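PDB 2BBR: viral CASP8 and FADD-like apoptosis regulator, which inhibits apoptosis triggered by host death receptors by interfering with caspase-8 recruitment and activation at the death-inducing signalling complex, and suppresses host NF-kappa-B activation. Local coordinates for residues Thr41-Gln44 and Ala45-Leu49; Met63-Leu67 and Gln68-Leu72; Glu111-Ala114 and Leu115-Ala119; Leu167-Cys170 and Gln171-Val174. One frame throughout, in Å; residues are numbered along the deposited sequence.

Interaction 1: Thr41-Gln44 and Ala45-Leu49; sequences TVTQ and ALCSL
Val-42 and Leu-46, one helical turn apart, lie side by side and point the same way, Val-42 CG1 meeting Leu-46 CG at 4.2 Å. The valine offers this branch because CG1 stands opposite its own backbone N (chi1 -176°), while the leucine leans back along the helix until its CG is 3.3 Å from Val-42 O. The next pair round the helix repeats the step with smaller groups, Thr-43 CG2 lying 4.1 Å from Cys-47 SG on a partly exposed flank. Beneath these side chains, four successive i to i+4 backbone bonds hold the turn, among them Leu-46 N to Val-42 O at 2.9 Å. What sets the turn in place is a capping box. Thr-41, the N-cap residue, uses its short hydroxyl to accept Gln-44 N at OG1 (3.2 Å), supplying a partner for an N-H of the first turn. In return, Thr-41 N gives a weak bond of 3.3 Å to Gln-44 OE1. Glutamine is long enough to bring its amide back to the cap, and the same oxygen also accepts the N-H of Thr-40, so it ties two successive backbone groups to the start of helix 42-51. On the buried side, Val-42 and Leu-46 rest against Leu-17 of helix 10-17, and the methyl of Ala-45, small enough for close approach, meets Leu-29 of helix 22-31.

Interaction 2: Met63-Leu67 and Gln68-Leu72; sequences MLYVL and QRMDL
Leu-64 CD2 packs against Leu-72 CD1 at 3.9 Å, the two side chains crossing at about a right angle and joining the end of helix 57-66 to helix 70-77 with branched apolar groups. The backbone oxygen of Leu-64 receives Arg-69 N at 2.9 Å, and that of Tyr-65 receives Gln-68 N; with Gln-68 at positive phi (62°), these bonds make a Schellman motif that ends helix 57-66. Tyr-65 places its ring against Met-70, CE1 lying 3.6 Å from CE of the flexible thioether, while Gln-68 NE2 stands over one ring face and gives a weak hydrogen bond to Tyr-65 O; the phenol itself bonds to Glu-85. Val-66 O is reached through a water, which donates to it at 2.7 Å and accepts from Gln-68 NE2. Leu-67 CB meets the aliphatic Arg-69 CG at 3.9 Å. Beyond that carbon, the arginine bends to grip Asp-71 side-on: NE goes to OD1 and NH2 to OD2 (2.9 Å), both in the guanidinium plane and on syn lone pairs, while Leu-72 CD1 lies over one face. Since NH1 also forms a salt bridge with Glu-24, two carboxylates offset the charge of this guanidinium and probably fix its rotation.

Interaction 3: Glu111-Ala114 and Leu115-Ala119; sequences ELRA and LRLFA
Arg-116 folds back over the preceding turn, its NH1 lying 3.4 Å from Leu-112 CG and one face of its guanidinium covered by Arg-113 CA, 3.6 Å above the plane. This is the closely packed flank. A bend at chi3 (-56°) turns the flat group across the turn, and the long chain suits this buried place by letting the guanidinium lie against these carbons while NH1 makes a weak hydrogen bond to Ser-134 O. Nearer the backbone, Arg-116 CG passes 3.3 Å from Leu-112 O. Phe-118 also packs on the preceding turn, with Ala-114 O 3.2 Å above one ring face and offset toward the rim; that oxygen also accepts Phe-118 N at 2.9 Å, and the small alanine methyl lies over the same face, its CB 4.3 Å from Phe-118 CZ.

The opposite character belongs to Arg-113 and Leu-117, both exposed. Here a single approach joins the side-chain ends, Leu-117 CD1 coming to the edge of the Arg-113 guanidinium, near its plane, 3.4 Å from NH1. The arginine's NH2 turns to Ser-110 OG, and its guanidinium stands almost perpendicular to that of Arg-116 (85°), so the two like charges do not stack.

Within the second death effector domain, Leu-115 fills the space between helix 109-122 and two neighbours, touching Phe-136 and Leu-139 of helix 136-145 and Met-160 and Leu-161 of helix 155-163, while Phe-118 reaches Thr-163.

Interaction 4: Leu167-Cys170 and Gln171-Val174; sequences LDLC and QQLV
Gln-172 lies alongside Leu-169, the two side chains pointing the same way and meeting where the amide nitrogen NE2 comes to 3.5 Å from the methyl CD2. Followed outward, the glutamine clings to the turn before it. Its CB sits 3.5 Å from Leu-169 O, and CG, turned beside its own backbone N (chi1 -70°), comes equally near Asp-168 O. The chain then runs extended past CG, so that CD carries the amide back along the helix to the leucine, NE2 being its closest atom there. Such a residue suits a partly exposed flank: its methylenes lie along the carbonyl oxygens of the preceding turn, its end stays polar, and the side chain also touches Leu-99 of helix 95-104.

On another side of the helix, Cys-170 SG meets Val-174 CG2 at 4.1 Å, and that branch of the valine also lies 3.4 Å from Cys-170 O. Leu-173 is buried, with CD1 3.4 Å from Leu-169 O; its chi1 of -91° departs from a staggered value, perhaps the price of fitting between Leu-157 and Leu-161 of helix 155-163 and Met-100 and Val-103 of helix 95-104.

The backbone marks the start of the helix. Gln-171 N stands 38° out of the carbonyl plane of Leu-167, in the first turn; further on, Val-174 N bonds to Cys-170 O at 2.9 Å. Asp-168 belongs to that first turn and forms a salt bridge with Arg-166; a carboxylate there would probably also be stabilised by the positive end of the helix dipole.

How the interactions relate
From the N terminus the four contacts run in series; each joins adjoining segments within a helix or round a turn, so none closes a long loop and none nests in or crosses another. Interaction 1 starts helix 42-51, and interaction 2 turns helix 57-66 into helix 70-77; they touch where Leu-49 CD1 meets Met-63 CE at 3.7 Å, tying helix 42-51 to helix 57-66 in the first death effector domain. Interactions 3 and 4 belong to the second domain, with nearest atoms about 6 Å apart. Arg-166 links them, bridging to Glu-111 and to Asp-168. Between the domains, interactions 2 and 4 remain about 11 Å apart at their nearest atoms.

Interaction 1: Thr41-Gln44 and Ala45-Leu49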
loop_
_atom_site.group_PDB
_atom_site.type_symbol
_atom_site.label_atom_id
_atom_site.label_comp_id
_atom_site.label_asym_id
_atom_site.label_seq_id
_atom_site.Cartn_x
_atom_site.Cartn_y
_atom_site.Cartn_z
ATOM N N THR A 41 14.350 1.501 -5.076
ATOM C CA THR A 41 14.317 0.096 -5.467
ATOM C C THR A 41 13.810 -0.750 -4.303
ATOM O O THR A 41 13.980 -0.383 -3.140
ATOM C CB THR A 41 15.716 -0.414 -5.867
ATOM O OG1 THR A 41 16.573 -0.410 -4.719
ATOM C CG2 THR A 41 16.319 0.476 -6.943
ATOM N N VAL A 42 13.187 -1.881 -4.616
ATOM C CA VAL A 42 12.661 -2.762 -3.582
ATOM C C VAL A 42 13.783 -3.274 -2.684
ATOM O O VAL A 42 13.597 -3.443 -1.479
ATOM C CB VAL A 42 11.924 -3.968 -4.195
ATOM C CG1 VAL A 42 11.303 -4.811 -3.094
ATOM C CG2 VAL A 42 10.853 -3.485 -5.156
ATOM N N THR A 43 14.948 -3.516 -3.277
ATOM C CA THR A 43 16.095 -3.996 -2.518
ATOM C C THR A 43 16.432 -3.004 -1.410
ATOM O O THR A 43 16.653 -3.395 -0.264
ATOM C CB THR A 43 17.330 -4.181 -3.427
ATOM O OG1 THR A 43 17.063 -5.205 -4.393
ATOM C CG2 THR A 43 18.549 -4.574 -2.606
ATOM N N GLN A 44 16.463 -1.719 -1.755
ATOM C CA GLN A 44 16.767 -0.682 -0.774
ATOM C C GLN A 44 15.736 -0.686 0.342
ATOM O O GLN A 44 16.082 -0.615 1.519
ATOM C CB GLN A 44 16.772 0.701 -1.423
ATOM C CG GLN A 44 17.856 0.921 -2.454
ATOM C CD GLN A 44 17.878 2.349 -2.954
ATOM O OE1 GLN A 44 16.844 2.900 -3.338
ATOM N NE2 GLN A 44 19.057 2.960 -2.956
ATOM N N ALA A 45 14.464 -0.763 -0.034
ATOM C CA ALA A 45 13.385 -0.768 0.943
ATOM C C ALA A 45 13.534 -1.924 1.928
ATOM O O ALA A 45 13.419 -1.732 3.135
ATOM C CB ALA A 45 12.040 -0.848 0.233
ATOM N N LEU A 46 13.796 -3.122 1.413
ATOM C CA LEU A 46 13.959 -4.291 2.270
ATOM C C LEU A 46 15.153 -4.130 3.204
ATOM O O LEU A 46 15.081 -4.485 4.380
ATOM C CB LEU A 46 14.130 -5.558 1.428
ATOM C CG LEU A 46 12.930 -5.970 0.573
ATOM C CD1 LEU A 46 13.236 -7.284 -0.125
ATOM C CD2 LEU A 46 11.695 -6.116 1.450
ATOM N N CYS A 47 16.252 -3.602 2.678
ATOM C CA CYS A 47 17.442 -3.395 3.491
ATOM C C CYS A 47 17.119 -2.417 4.613
ATOM O O CYS A 47 17.532 -2.608 5.755
ATOM C CB CYS A 47 18.589 -2.853 2.634
ATOM S SG CYS A 47 19.184 -4.007 1.366
ATOM N N SER A 48 16.373 -1.369 4.283
ATOM C CA SER A 48 15.993 -0.377 5.275
ATOM C C SER A 48 15.126 -1.017 6.358
ATOM O O SER A 48 15.309 -0.754 7.546
ATOM C CB SER A 48 15.231 0.770 4.615
ATOM O OG SER A 48 14.906 1.759 5.572
ATOM N N LEU A 49 14.178 -1.857 5.949
ATOM C CA LEU A 49 13.315 -2.525 6.914
ATOM C C LEU A 49 14.132 -3.475 7.780
ATOM O O LEU A 49 13.883 -3.601 8.974
ATOM C CB LEU A 49 12.198 -3.293 6.203
ATOM C CG LEU A 49 11.157 -2.454 5.457
ATOM C CD1 LEU A 49 10.104 -3.380 4.867
ATOM C CD2 LEU A 49 10.507 -1.453 6.402
#

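Interaction 2: Met63-Leu67 and Gln68-Leu72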
loop_
_atom_site.group_PDB
_atom_site.type_symbol
_atom_site.label_atom_id
_atom_site.label_comp_id
_atom_site.label_asym_id
_atom_site.label_seq_id
_atom_site.Cartn_x
_atom_site.Cartn_y
_atom_site.Cartn_z
ATOM N N MET A 63 2.748 -8.492 2.812
ATOM C CA MET A 63 3.079 -7.934 1.509
ATOM C C MET A 63 2.615 -8.857 0.394
ATOM O O MET A 63 1.973 -8.417 -0.557
ATOM C CB MET A 63 4.583 -7.717 1.380
ATOM C CG MET A 63 5.125 -6.608 2.249
ATOM S SD MET A 63 6.900 -6.461 2.062
ATOM C CE MET A 63 7.263 -5.226 3.307
ATOM N N LEU A 64 2.944 -10.139 0.509
ATOM C CA LEU A 64 2.548 -11.093 -0.524
ATOM C C LEU A 64 1.030 -11.225 -0.617
ATOM O O LEU A 64 0.479 -11.362 -1.709
ATOM C CB LEU A 64 3.192 -12.460 -0.265
ATOM C CG LEU A 64 4.722 -12.486 -0.376
ATOM C CD1 LEU A 64 5.239 -13.869 -0.007
ATOM C CD2 LEU A 64 5.145 -12.108 -1.791
ATOM N N TYR A 65 0.353 -11.187 0.525
ATOM C CA TYR A 65 -1.100 -11.286 0.523
ATOM C C TYR A 65 -1.714 -10.096 -0.214
ATOM O O TYR A 65 -2.594 -10.261 -1.060
ATOM C CB TYR A 65 -1.633 -11.319 1.952
ATOM C CG TYR A 65 -3.133 -11.484 2.017
ATOM C CD1 TYR A 65 -3.714 -12.750 2.004
ATOM C CD2 TYR A 65 -3.977 -10.371 2.043
ATOM C CE1 TYR A 65 -5.098 -12.906 2.015
ATOM C CE2 TYR A 65 -5.362 -10.519 2.053
ATOM C CZ TYR A 65 -5.912 -11.791 2.038
ATOM O OH TYR A 65 -7.282 -11.945 2.039
ATOM N N VAL A 66 -1.244 -8.896 0.109
ATOM C CA VAL A 66 -1.756 -7.693 -0.530
ATOM C C VAL A 66 -1.528 -7.741 -2.042
ATOM O O VAL A 66 -2.349 -7.248 -2.812
ATOM C CB VAL A 66 -1.095 -6.426 0.072
ATOM C CG1 VAL A 66 -1.498 -5.190 -0.721
ATOM C CG2 VAL A 66 -1.515 -6.271 1.528
ATOM N N LEU A 67 -0.417 -8.344 -2.462
ATOM C CA LEU A 67 -0.092 -8.472 -3.884
ATOM C C LEU A 67 -0.840 -9.649 -4.503
ATOM O O LEU A 67 -0.742 -9.897 -5.706
ATOM C CB LEU A 67 1.413 -8.686 -4.078
ATOM C CG LEU A 67 2.384 -7.551 -3.746
ATOM C CD1 LEU A 67 3.812 -8.019 -3.980
ATOM C CD2 LEU A 67 2.077 -6.342 -4.610
ATOM N N GLN A 68 -1.572 -10.377 -3.669
ATOM C CA GLN A 68 -2.344 -11.527 -4.115
ATOM C C GLN A 68 -1.460 -12.622 -4.701
ATOM O O GLN A 68 -1.870 -13.339 -5.614
ATOM C CB GLN A 68 -3.391 -11.088 -5.142
ATOM C CG GLN A 68 -4.440 -10.144 -4.573
ATOM C CD GLN A 68 -5.325 -10.814 -3.539
ATOM O OE1 GLN A 68 -6.111 -11.704 -3.865
ATOM N NE2 GLN A 68 -5.197 -10.394 -2.284
ATOM N N ARG A 69 -0.246 -12.748 -4.174
ATOM C CA ARG A 69 0.677 -13.774 -4.640
ATOM C C ARG A 69 0.593 -14.989 -3.724
ATOM O O ARG A 69 1.507 -15.290 -2.955
ATOM C CB ARG A 69 2.106 -13.221 -4.700
ATOM C CG ARG A 69 2.298 -12.142 -5.770
ATOM C CD ARG A 69 1.964 -12.665 -7.164
ATOM N NE ARG A 69 2.824 -13.783 -7.543
ATOM C CZ ARG A 69 4.006 -13.659 -8.140
ATOM N NH1 ARG A 69 4.484 -12.461 -8.442
ATOM N NH2 ARG A 69 4.717 -14.741 -8.428
ATOM N N MET A 70 -0.537 -15.683 -3.809
ATOM C CA MET A 70 -0.758 -16.864 -2.989
ATOM C C MET A 70 0.208 -17.976 -3.381
ATOM O O MET A 70 0.473 -18.883 -2.595
ATOM C CB MET A 70 -2.206 -17.337 -3.117
ATOM C CG MET A 70 -3.199 -16.588 -2.230
ATOM S SD MET A 70 -3.188 -14.789 -2.415
ATOM C CE MET A 70 -4.396 -14.298 -1.177
ATOM N N ASP A 71 0.734 -17.904 -4.603
ATOM C CA ASP A 71 1.705 -18.892 -5.064
ATOM C C ASP A 71 2.980 -18.770 -4.229
ATOM O O ASP A 71 3.540 -19.768 -3.777
ATOM C CB ASP A 71 2.010 -18.704 -6.565
ATOM C CG ASP A 71 2.526 -17.312 -6.905
ATOM O OD1 ASP A 71 2.038 -16.315 -6.332
ATOM O OD2 ASP A 71 3.415 -17.212 -7.779
ATOM N N LEU A 72 3.416 -17.536 -3.997
ATOM C CA LEU A 72 4.623 -17.293 -3.214
ATOM C C LEU A 72 4.404 -17.559 -1.722
ATOM O O LEU A 72 5.322 -17.981 -1.018
ATOM C CB LEU A 72 5.122 -15.864 -3.445
ATOM C CG LEU A 72 5.495 -15.570 -4.907
ATOM C CD1 LEU A 72 5.973 -14.132 -5.038
ATOM C CD2 LEU A 72 6.577 -16.537 -5.379
HETATM O O HOH W 1 -4.670 -7.440 -1.375
#

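Interaction 3: Glu111-Ala114 and Leu115-Ala119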
loop_
_atom_site.group_PDB
_atom_site.type_symbol
_atom_site.label_atom_id
_atom_site.label_comp_id
_atom_site.label_asym_id
_atom_site.label_seq_id
_atom_site.Cartn_x
_atom_site.Cartn_y
_atom_site.Cartn_z
ATOM N N GLU A 111 -10.807 4.353 -15.385
ATOM C CA GLU A 111 -11.171 4.912 -14.087
ATOM C C GLU A 111 -9.975 5.660 -13.504
ATOM O O GLU A 111 -10.114 6.760 -12.976
ATOM C CB GLU A 111 -11.605 3.796 -13.129
ATOM C CG GLU A 111 -12.889 3.094 -13.545
ATOM C CD GLU A 111 -13.249 1.927 -12.643
ATOM O OE1 GLU A 111 -12.401 1.027 -12.467
ATOM O OE2 GLU A 111 -14.384 1.904 -12.123
ATOM N N LEU A 112 -8.794 5.057 -13.612
ATOM C CA LEU A 112 -7.589 5.685 -13.092
ATOM C C LEU A 112 -7.322 7.004 -13.813
ATOM O O LEU A 112 -6.951 7.998 -13.190
ATOM C CB LEU A 112 -6.394 4.741 -13.241
ATOM C CG LEU A 112 -5.027 5.275 -12.802
ATOM C CD1 LEU A 112 -5.068 5.715 -11.343
ATOM C CD2 LEU A 112 -3.984 4.190 -13.002
ATOM N N ARG A 113 -7.514 7.015 -15.131
ATOM C CA ARG A 113 -7.310 8.232 -15.905
ATOM C C ARG A 113 -8.270 9.322 -15.423
ATOM O O ARG A 113 -7.879 10.470 -15.245
ATOM C CB ARG A 113 -7.546 7.964 -17.392
ATOM C CG ARG A 113 -7.514 9.212 -18.264
ATOM C CD ARG A 113 -8.166 8.933 -19.607
ATOM N NE ARG A 113 -9.466 8.294 -19.424
ATOM C CZ ARG A 113 -10.486 8.841 -18.768
ATOM N NH1 ARG A 113 -10.367 10.048 -18.231
ATOM N NH2 ARG A 113 -11.620 8.169 -18.628
ATOM N N ALA A 114 -9.530 8.953 -15.207
ATOM C CA ALA A 114 -10.523 9.915 -14.743
ATOM C C ALA A 114 -10.111 10.492 -13.393
ATOM O O ALA A 114 -10.227 11.691 -13.158
ATOM C CB ALA A 114 -11.893 9.252 -14.635
ATOM N N LEU A 115 -9.613 9.632 -12.506
ATOM C CA LEU A 115 -9.193 10.072 -11.181
ATOM C C LEU A 115 -8.025 11.045 -11.266
ATOM O O LEU A 115 -7.989 12.040 -10.545
ATOM C CB LEU A 115 -8.814 8.866 -10.317
ATOM C CG LEU A 115 -9.980 7.954 -9.927
ATOM C CD1 LEU A 115 -9.442 6.715 -9.240
ATOM C CD2 LEU A 115 -10.947 8.705 -9.018
ATOM N N ARG A 116 -7.066 10.756 -12.145
ATOM C CA ARG A 116 -5.918 11.645 -12.299
ATOM C C ARG A 116 -6.390 13.014 -12.785
ATOM O O ARG A 116 -5.875 14.045 -12.358
ATOM C CB ARG A 116 -4.899 11.067 -13.288
ATOM C CG ARG A 116 -4.188 9.810 -12.799
ATOM C CD ARG A 116 -2.978 9.502 -13.679
ATOM N NE ARG A 116 -3.354 9.373 -15.085
ATOM C CZ ARG A 116 -3.501 8.218 -15.723
ATOM N NH1 ARG A 116 -3.297 7.072 -15.092
ATOM N NH2 ARG A 116 -3.866 8.211 -16.996
ATOM N N LEU A 117 -7.376 13.015 -13.677
ATOM C CA LEU A 117 -7.920 14.262 -14.199
ATOM C C LEU A 117 -8.664 15.021 -13.099
ATOM O O LEU A 117 -8.556 16.244 -13.006
ATOM C CB LEU A 117 -8.849 13.981 -15.384
ATOM C CG LEU A 117 -8.180 13.333 -16.603
ATOM C CD1 LEU A 117 -9.198 13.157 -17.720
ATOM C CD2 LEU A 117 -7.022 14.201 -17.078
ATOM N N PHE A 118 -9.415 14.301 -12.264
ATOM C CA PHE A 118 -10.139 14.944 -11.166
ATOM C C PHE A 118 -9.136 15.622 -10.242
ATOM O O PHE A 118 -9.350 16.747 -9.788
ATOM C CB PHE A 118 -10.934 13.933 -10.326
ATOM C CG PHE A 118 -12.062 13.259 -11.057
ATOM C CD1 PHE A 118 -12.637 13.824 -12.190
ATOM C CD2 PHE A 118 -12.574 12.056 -10.579
ATOM C CE1 PHE A 118 -13.705 13.198 -12.834
ATOM C CE2 PHE A 118 -13.638 11.424 -11.214
ATOM C CZ PHE A 118 -14.205 11.996 -12.344
ATOM N N ALA A 119 -8.041 14.924 -9.955
ATOM C CA ALA A 119 -7.010 15.455 -9.074
ATOM C C ALA A 119 -6.389 16.733 -9.625
ATOM O O ALA A 119 -6.215 17.712 -8.899
ATOM C CB ALA A 119 -5.926 14.406 -8.845
#

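Interaction 4: Leu167-Cys170 and Gln171-Val174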
loop_
_atom_site.group_PDB
_atom_site.type_symbol
_atom_site.label_atom_id
_atom_site.label_comp_id
_atom_site.label_asym_id
_atom_site.label_seq_id
_atom_site.Cartn_x
_atom_site.Cartn_y
_atom_site.Cartn_z
ATOM N N LEU A 167 -19.142 3.995 -5.782
ATOM C CA LEU A 167 -19.580 4.153 -4.405
ATOM C C LEU A 167 -19.064 3.040 -3.502
ATOM O O LEU A 167 -18.961 3.221 -2.287
ATOM C CB LEU A 167 -21.110 4.232 -4.347
ATOM C CG LEU A 167 -21.727 5.569 -4.777
ATOM C CD1 LEU A 167 -21.278 5.944 -6.178
ATOM C CD2 LEU A 167 -23.240 5.467 -4.712
ATOM N N ASP A 168 -18.736 1.894 -4.087
ATOM C CA ASP A 168 -18.213 0.775 -3.316
ATOM C C ASP A 168 -16.820 1.117 -2.784
ATOM O O ASP A 168 -16.517 0.877 -1.612
ATOM C CB ASP A 168 -18.163 -0.491 -4.185
ATOM C CG ASP A 168 -17.321 -0.320 -5.442
ATOM O OD1 ASP A 168 -17.466 0.713 -6.133
ATOM O OD2 ASP A 168 -16.525 -1.235 -5.741
ATOM N N LEU A 169 -15.979 1.687 -3.642
ATOM C CA LEU A 169 -14.627 2.063 -3.244
ATOM C C LEU A 169 -14.686 3.280 -2.325
ATOM O O LEU A 169 -13.924 3.380 -1.365
ATOM C CB LEU A 169 -13.776 2.351 -4.482
ATOM C CG LEU A 169 -13.641 1.166 -5.444
ATOM C CD1 LEU A 169 -12.809 1.577 -6.648
ATOM C CD2 LEU A 169 -13.012 -0.022 -4.736
ATOM N N CYS A 170 -15.587 4.208 -2.625
ATOM C CA CYS A 170 -15.765 5.389 -1.790
ATOM C C CYS A 170 -16.081 4.936 -0.367
ATOM O O CYS A 170 -15.485 5.416 0.598
ATOM C CB CYS A 170 -16.924 6.241 -2.314
ATOM S SG CYS A 170 -17.392 7.633 -1.252
ATOM N N GLN A 171 -17.019 4.003 -0.243
ATOM C CA GLN A 171 -17.415 3.498 1.061
ATOM C C GLN A 171 -16.250 2.880 1.827
ATOM O O GLN A 171 -16.143 3.060 3.038
ATOM C CB GLN A 171 -18.546 2.481 0.918
ATOM C CG GLN A 171 -19.059 1.951 2.246
ATOM C CD GLN A 171 -20.238 1.021 2.076
ATOM O OE1 GLN A 171 -20.201 -0.130 2.509
ATOM N NE2 GLN A 171 -21.293 1.515 1.441
ATOM N N GLN A 172 -15.381 2.145 1.139
ATOM C CA GLN A 172 -14.238 1.555 1.826
ATOM C C GLN A 172 -13.375 2.644 2.451
ATOM O O GLN A 172 -12.876 2.487 3.565
ATOM C CB GLN A 172 -13.380 0.741 0.861
ATOM C CG GLN A 172 -14.014 -0.534 0.362
ATOM C CD GLN A 172 -13.048 -1.346 -0.469
ATOM O OE1 GLN A 172 -11.967 -1.704 -0.003
ATOM N NE2 GLN A 172 -13.427 -1.640 -1.707
ATOM N N LEU A 173 -13.182 3.740 1.724
ATOM C CA LEU A 173 -12.373 4.835 2.238
ATOM C C LEU A 173 -13.065 5.609 3.354
ATOM O O LEU A 173 -12.412 6.010 4.315
ATOM C CB LEU A 173 -11.969 5.789 1.112
ATOM C CG LEU A 173 -10.643 5.462 0.420
ATOM C CD1 LEU A 173 -10.733 4.130 -0.305
ATOM C CD2 LEU A 173 -10.297 6.582 -0.549
ATOM N N VAL A 174 -14.369 5.834 3.227
ATOM C CA VAL A 174 -15.106 6.544 4.270
ATOM C C VAL A 174 -15.069 5.717 5.554
ATOM O O VAL A 174 -14.826 6.245 6.644
ATOM C CB VAL A 174 -16.580 6.789 3.862
ATOM C CG1 VAL A 174 -17.382 7.281 5.063
ATOM C CG2 VAL A 174 -16.640 7.815 2.740
#